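Local coordinates for protein probable acetyltransferase (Pseudomonas aeruginosa PAO1, PDB 2EUI) that probably transfers an acyl group, as members of the GNAT acetyltransferase family do, to an acceptor that has not been identified, at residues L51-D55 against E56-L60; I84-A87 against E88-R92; Q105-E109 against T110-R114. All coordinates share one frame; numbering follows the deposited sequence.

Interaction 1 (L51-D55 against E56-L60); sequences LALAD and EEDRL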
# COMPACT_ATOMS: atom_id res chain seq x y z
N LEU A 51 -13.14 14.05 -4.38
CA LEU A 51 -13.31 14.96 -5.51
C LEU A 51 -13.62 16.38 -5.04
O LEU A 51 -14.54 16.59 -4.24
CB LEU A 51 -14.47 14.50 -6.40
CG LEU A 51 -14.43 13.09 -6.98
CD1 LEU A 51 -15.72 12.77 -7.74
CD2 LEU A 51 -13.21 12.96 -7.88
N ALA A 52 -12.85 17.35 -5.53
CA ALA A 52 -13.07 18.76 -5.21
C ALA A 52 -13.96 19.33 -6.30
O ALA A 52 -13.53 19.44 -7.46
CB ALA A 52 -11.74 19.52 -5.15
N LEU A 53 -15.19 19.69 -5.95
CA LEU A 53 -16.14 20.24 -6.92
C LEU A 53 -16.51 21.70 -6.65
O LEU A 53 -16.73 22.10 -5.50
CB LEU A 53 -17.42 19.41 -6.93
CG LEU A 53 -17.26 17.89 -6.95
CD1 LEU A 53 -18.62 17.24 -7.24
CD2 LEU A 53 -16.22 17.49 -8.00
N ALA A 54 -16.57 22.50 -7.72
CA ALA A 54 -16.93 23.91 -7.60
C ALA A 54 -18.35 23.96 -7.04
O ALA A 54 -19.17 23.11 -7.38
CB ALA A 54 -16.88 24.57 -8.96
N ASP A 55 -18.64 24.94 -6.19
CA ASP A 55 -19.97 25.03 -5.59
C ASP A 55 -21.11 25.02 -6.60
O ASP A 55 -22.06 24.25 -6.46
CB ASP A 55 -20.10 26.26 -4.69
CG ASP A 55 -21.18 26.10 -3.60
OD1 ASP A 55 -21.92 25.09 -3.65
OD2 ASP A 55 -21.27 26.98 -2.70
N GLU A 56 -21.02 25.88 -7.61
CA GLU A 56 -22.08 25.93 -8.61
C GLU A 56 -22.34 24.54 -9.21
O GLU A 56 -23.16 23.78 -8.68
CB GLU A 56 -21.74 26.92 -9.73
CG GLU A 56 -22.72 26.88 -10.91
CD GLU A 56 -23.34 28.24 -11.23
OE1 GLU A 56 -23.13 29.20 -10.44
OE2 GLU A 56 -24.05 28.36 -12.26
N GLU A 57 -21.64 24.22 -10.29
CA GLU A 57 -21.82 22.93 -10.97
C GLU A 57 -20.90 21.79 -10.54
O GLU A 57 -20.07 21.93 -9.63
CB GLU A 57 -21.70 23.11 -12.49
CG GLU A 57 -21.14 24.45 -12.96
CD GLU A 57 -19.73 24.75 -12.44
OE1 GLU A 57 -19.01 23.79 -12.10
OE2 GLU A 57 -19.36 25.94 -12.40
N ASP A 58 -21.07 20.65 -11.20
CA ASP A 58 -20.27 19.47 -10.92
C ASP A 58 -19.05 19.44 -11.83
O ASP A 58 -18.92 18.55 -12.67
CB ASP A 58 -21.10 18.19 -11.13
CG ASP A 58 -22.19 18.00 -10.08
OD1 ASP A 58 -21.88 18.08 -8.87
OD2 ASP A 58 -23.36 17.76 -10.47
N ARG A 59 -18.16 20.41 -11.69
CA ARG A 59 -16.96 20.38 -12.51
C ARG A 59 -15.77 20.06 -11.61
O ARG A 59 -15.49 20.74 -10.63
CB ARG A 59 -16.79 21.69 -13.29
CG ARG A 59 -15.83 22.70 -12.74
CD ARG A 59 -15.29 23.56 -13.89
NE ARG A 59 -14.18 24.42 -13.47
CZ ARG A 59 -14.33 25.48 -12.69
NH1 ARG A 59 -15.55 25.82 -12.26
NH2 ARG A 59 -13.27 26.19 -12.33
N LEU A 60 -15.10 18.97 -11.95
CA LEU A 60 -13.96 18.47 -11.20
C LEU A 60 -12.74 19.41 -11.25
O LEU A 60 -12.11 19.57 -12.30
CB LEU A 60 -13.61 17.09 -11.75
CG LEU A 60 -12.78 16.11 -10.94
CD1 LEU A 60 -13.43 15.86 -9.57
CD2 LEU A 60 -12.68 14.81 -11.75
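Leu60 reaches back over the strand that ends at Leu53 and sets its CD1 methyl against two leucines at once. That methyl lies 3.4 Å from CD2 of Leu51 and 3.6 Å from CD2 of Leu53, each pair of side chains meeting at a slant. The torsions explain the fit: Leu60 carries CG anti to its backbone N (chi1 -160°), which sends the branch along the sheet towards Leu51, whereas both partners hold CG opposite their carbonyl carbons. Beneath these side chains Leu53 and Leu60 form a non-hydrogen-bonded pair of an antiparallel ladder, their CA atoms 5.1 Å apart. The ladder continues through backbone hydrogen bonds between Ala52 and both Leu61 and Gly62, and helix 11-24 covers Leu60 with Leu13, Leu14 and Leu17, and Leu51 with Leu14.

Towards the bend of this beta hairpin the packing thins and the chemistry becomes polar. CB of Ala54 lies 3.8 Å from NH1 of Arg59 and 3.9 Å from OE1 of Glu57. The guanidinium is inclined to it, while Glu57 OE2 lies at the edge of that group and in its plane, 3.8 Å from NH1, a long salt bridge at best. Asp58 gives little more: its OD1 merely rests 3.7 Å from CD1 of Leu53. Within the bend a weak bond runs from Arg59 N to Glu57 O, and Ala54 O is taken by NH2 of Arg2 from the edge strand.

Charged groups thus collect at the exposed bend and methyl groups at the covered end, and the two arms probably owe their pairing more to apolar packing and the ladder than to the long ion pair.

Interaction 2 (I84-A87 against E88-R92); sequences IYVA and EEARR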
# COMPACT_ATOMS: atom_id res chain seq x y z
N ILE A 84 -2.75 12.79 -5.98
CA ILE A 84 -3.26 14.09 -5.59
C ILE A 84 -3.06 14.88 -6.88
O ILE A 84 -2.02 14.76 -7.53
CB ILE A 84 -2.47 14.69 -4.37
CG1 ILE A 84 -2.96 16.10 -4.08
CG2 ILE A 84 -0.97 14.69 -4.63
CD1 ILE A 84 -4.37 16.17 -3.55
N TYR A 85 -4.06 15.63 -7.30
CA TYR A 85 -3.92 16.38 -8.55
C TYR A 85 -4.98 17.43 -8.81
O TYR A 85 -6.17 17.22 -8.57
CB TYR A 85 -3.90 15.41 -9.73
CG TYR A 85 -3.72 16.08 -11.08
CD1 TYR A 85 -2.45 16.49 -11.51
CD2 TYR A 85 -4.80 16.28 -11.93
CE1 TYR A 85 -2.27 17.08 -12.75
CE2 TYR A 85 -4.63 16.88 -13.18
CZ TYR A 85 -3.37 17.27 -13.58
OH TYR A 85 -3.19 17.87 -14.80
N VAL A 86 -4.53 18.57 -9.32
CA VAL A 86 -5.44 19.66 -9.63
C VAL A 86 -5.36 19.95 -11.13
O VAL A 86 -4.33 19.75 -11.75
CB VAL A 86 -5.05 20.94 -8.86
CG1 VAL A 86 -6.07 22.03 -9.14
CG2 VAL A 86 -4.99 20.65 -7.36
N ALA A 87 -6.47 20.41 -11.71
CA ALA A 87 -6.49 20.73 -13.13
C ALA A 87 -5.89 22.13 -13.34
O ALA A 87 -5.94 22.99 -12.45
CB ALA A 87 -7.93 20.68 -13.65
N GLU A 88 -5.31 22.35 -14.52
CA GLU A 88 -4.68 23.64 -14.86
C GLU A 88 -5.53 24.85 -14.48
O GLU A 88 -5.06 25.75 -13.77
CB GLU A 88 -4.40 23.73 -16.36
CG GLU A 88 -3.42 22.72 -16.90
CD GLU A 88 -2.98 23.06 -18.32
OE1 GLU A 88 -3.85 23.19 -19.21
OE2 GLU A 88 -1.76 23.19 -18.55
N GLU A 89 -6.76 24.87 -14.98
CA GLU A 89 -7.70 25.96 -14.74
C GLU A 89 -7.85 26.26 -13.26
O GLU A 89 -8.04 27.41 -12.87
CB GLU A 89 -9.08 25.63 -15.32
CG GLU A 89 -9.08 25.31 -16.81
CD GLU A 89 -8.26 24.06 -17.16
OE1 GLU A 89 -8.58 22.97 -16.63
OE2 GLU A 89 -7.30 24.19 -17.95
N ALA A 90 -7.80 25.21 -12.45
CA ALA A 90 -7.94 25.35 -11.01
C ALA A 90 -6.59 25.73 -10.40
O ALA A 90 -5.54 25.40 -10.95
CB ALA A 90 -8.44 24.04 -10.41
N ARG A 91 -6.63 26.42 -9.27
CA ARG A 91 -5.39 26.81 -8.60
C ARG A 91 -4.91 25.62 -7.79
O ARG A 91 -5.60 25.15 -6.88
CB ARG A 91 -5.64 28.00 -7.67
CG ARG A 91 -7.10 28.38 -7.64
CD ARG A 91 -7.33 29.66 -6.88
NE ARG A 91 -8.77 29.90 -6.82
CZ ARG A 91 -9.32 30.94 -6.20
NH1 ARG A 91 -8.56 31.83 -5.58
NH2 ARG A 91 -10.65 31.06 -6.19
N ARG A 92 -3.74 25.12 -8.17
CA ARG A 92 -3.11 23.96 -7.52
C ARG A 92 -3.26 23.93 -6.00
O ARG A 92 -4.03 23.14 -5.46
CB ARG A 92 -1.63 23.90 -7.92
CG ARG A 92 -0.82 22.80 -7.24
CD ARG A 92 0.34 22.33 -8.14
NE ARG A 92 1.20 21.34 -7.48
CZ ARG A 92 1.96 20.45 -8.12
NH1 ARG A 92 1.97 20.42 -9.45
NH2 ARG A 92 2.71 19.59 -7.44
O HOH W 1 -4.93 19.58 -16.37
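Val86 supplies the apolar side of a turn whose returning arm passes Ala90 and Arg92. At its base CB lies 3.8 Å from CA of Arg92. The two methyls then part: CG1, anti to the backbone N (chi1 -176°), meets CB of Ala90 at 3.4 Å, while CG2 is directed to Arg92 O, 3.3 Å away. Ala87 closes the turn with its carbonyl, since Ala90 N donates to Ala87 O over 2.9 Å, a weak bond because the N-H points well off the acceptor (125°). A water 2.9 Å from Tyr85 OH adds a second, looser tie by accepting a weak bond from Glu88 N.

Arg91 is the N-cap of the helix that follows. The corresponding junction of strand and helix in GNAT enzymes binds the pyrophosphate of acyl-CoA; whether this loop does the same is not established by the structure.

Strand 76-86 passes into helix 92-109 through a short, largely exposed loop. Val86 also packs on Val95 and Ala96 of that helix, Ala90 on Leu61 of the adjoining strand, Ala87 on Leu17 of helix 11-24, and Arg92 on Val125 and Val129 of helix 124-131.

Interaction 3 (Q105-E109 against T110-R114); sequences QMARE and THAVR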
# COMPACT_ATOMS: atom_id res chain seq x y z
N GLN A 105 -7.90 14.42 7.77
CA GLN A 105 -8.91 14.38 8.82
C GLN A 105 -9.61 13.03 8.79
O GLN A 105 -10.10 12.55 9.81
CB GLN A 105 -9.93 15.51 8.64
CG GLN A 105 -9.32 16.91 8.74
CD GLN A 105 -8.92 17.31 10.16
OE1 GLN A 105 -9.71 17.94 10.89
NE2 GLN A 105 -7.70 16.96 10.56
N MSE A 106 -9.66 12.41 7.61
CA MSE A 106 -10.30 11.10 7.52
C MSE A 106 -9.41 10.07 8.19
O MSE A 106 -9.90 9.27 8.98
CB MSE A 106 -10.55 10.72 6.06
CG MSE A 106 -11.21 9.36 5.88
SE MSE A 106 -9.98 7.95 5.42
CE MSE A 106 -9.58 7.34 7.14
N ALA A 107 -8.11 10.08 7.90
CA ALA A 107 -7.18 9.13 8.50
C ALA A 107 -7.30 9.19 10.03
O ALA A 107 -7.34 8.15 10.71
CB ALA A 107 -5.75 9.43 8.07
N ARG A 108 -7.35 10.41 10.55
CA ARG A 108 -7.49 10.63 11.98
C ARG A 108 -8.79 10.00 12.43
O ARG A 108 -8.81 9.17 13.33
CB ARG A 108 -7.50 12.13 12.30
CG ARG A 108 -6.15 12.82 12.12
CD ARG A 108 -6.18 14.23 12.70
NE ARG A 108 -4.89 14.92 12.60
CZ ARG A 108 -3.77 14.52 13.21
NH1 ARG A 108 -3.77 13.43 13.97
NH2 ARG A 108 -2.65 15.23 13.06
N GLU A 109 -9.89 10.40 11.79
CA GLU A 109 -11.19 9.86 12.14
C GLU A 109 -11.23 8.33 12.21
O GLU A 109 -12.00 7.76 12.98
CB GLU A 109 -12.23 10.36 11.14
CG GLU A 109 -12.62 11.82 11.32
CD GLU A 109 -13.54 12.32 10.21
OE1 GLU A 109 -14.40 11.53 9.74
OE2 GLU A 109 -13.40 13.51 9.81
N THR A 110 -10.40 7.66 11.41
CA THR A 110 -10.39 6.20 11.40
C THR A 110 -9.26 5.58 12.20
O THR A 110 -8.90 4.43 11.99
CB THR A 110 -10.30 5.64 9.97
OG1 THR A 110 -9.15 6.18 9.31
CG2 THR A 110 -11.56 5.96 9.19
N HIS A 111 -8.70 6.37 13.11
CA HIS A 111 -7.64 5.88 13.98
C HIS A 111 -6.51 5.19 13.23
O HIS A 111 -6.12 4.06 13.55
CB HIS A 111 -8.26 4.92 15.00
CG HIS A 111 -9.51 5.45 15.63
ND1 HIS A 111 -9.51 6.54 16.47
CD2 HIS A 111 -10.81 5.11 15.45
CE1 HIS A 111 -10.76 6.86 16.78
NE2 HIS A 111 -11.57 6.00 16.18
N ALA A 112 -5.97 5.87 12.22
CA ALA A 112 -4.88 5.32 11.45
C ALA A 112 -3.60 5.57 12.23
O ALA A 112 -3.49 6.58 12.92
CB ALA A 112 -4.80 5.99 10.10
N VAL A 113 -2.64 4.66 12.15
CA VAL A 113 -1.38 4.85 12.86
C VAL A 113 -0.61 5.90 12.10
O VAL A 113 0.02 6.78 12.69
CB VAL A 113 -0.51 3.56 12.85
CG1 VAL A 113 0.68 3.73 13.79
CG2 VAL A 113 -1.34 2.37 13.23
N ARG A 114 -0.68 5.81 10.78
CA ARG A 114 0.04 6.74 9.92
C ARG A 114 -0.52 6.77 8.50
O ARG A 114 -1.46 6.04 8.16
CB ARG A 114 1.52 6.35 9.86
CG ARG A 114 1.76 5.02 9.14
CD ARG A 114 3.21 4.58 9.24
NE ARG A 114 3.58 4.34 10.63
CZ ARG A 114 3.61 3.15 11.21
NH1 ARG A 114 3.30 2.05 10.53
NH2 ARG A 114 3.94 3.05 12.50
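Ala107 and Ala112 meet methyl to methyl across the end of the helix, their CB atoms 4.1 Å apart, and both pack on Trp79 of strand 76-86. Between them in the chain, Thr110 N keeps a helical bond to Met106 O at 3.0 Å. The threonine holds OG1 between its backbone N and its carbonyl carbon (chi1 56°), which puts the hydroxyl near the carbonyls of Met106 and Ala107. Its exact place is doubtful, as is the fit of the end of selenomethionine Met106 against it, but it has a hydrogen bond with NE1 of Trp79.

The chain leaves the helix in a Schellman motif, with His111 at positive phi as the C-prime residue. Ala112 N reaches Ala107 O at 3.1 Å, and His111 N bonds to Arg108 O at 2.8 Å from well above the carbonyl plane (52° out of it). This cap ends the helix of the beta-alpha-beta unit formed by 76-86, 92-109 and 112-120.

The imidazole of His111 sets off outward, with Glu109 O over one face, 3.6 Å above the ring plane and towards the rim. Farther along, Arg114 joins an antiparallel ladder with a strand of the second subunit, and Arg108 packs on Ile148 of that subunit.

Overall arrangement
From the N terminus, the three contacts come one after another, and none encloses or crosses another; each closes a short bend between consecutive elements. Interaction 1 turns strand 48-53 back into strand 60-71, making a hairpin in the mixed sheet. Interaction 2 leads strand 76-86 into helix 92-109, and interaction 3 brings the far end of that helix into strand 112-120, beside 76-86. The last two thus mark the two ends of one beta-alpha-beta crossover, their centres about 25 Å apart. Interactions 1 and 2 lie closer, about 12 Å between centres, yet do not touch. The sheet connects all three, and interaction 3 borders the dimer interface.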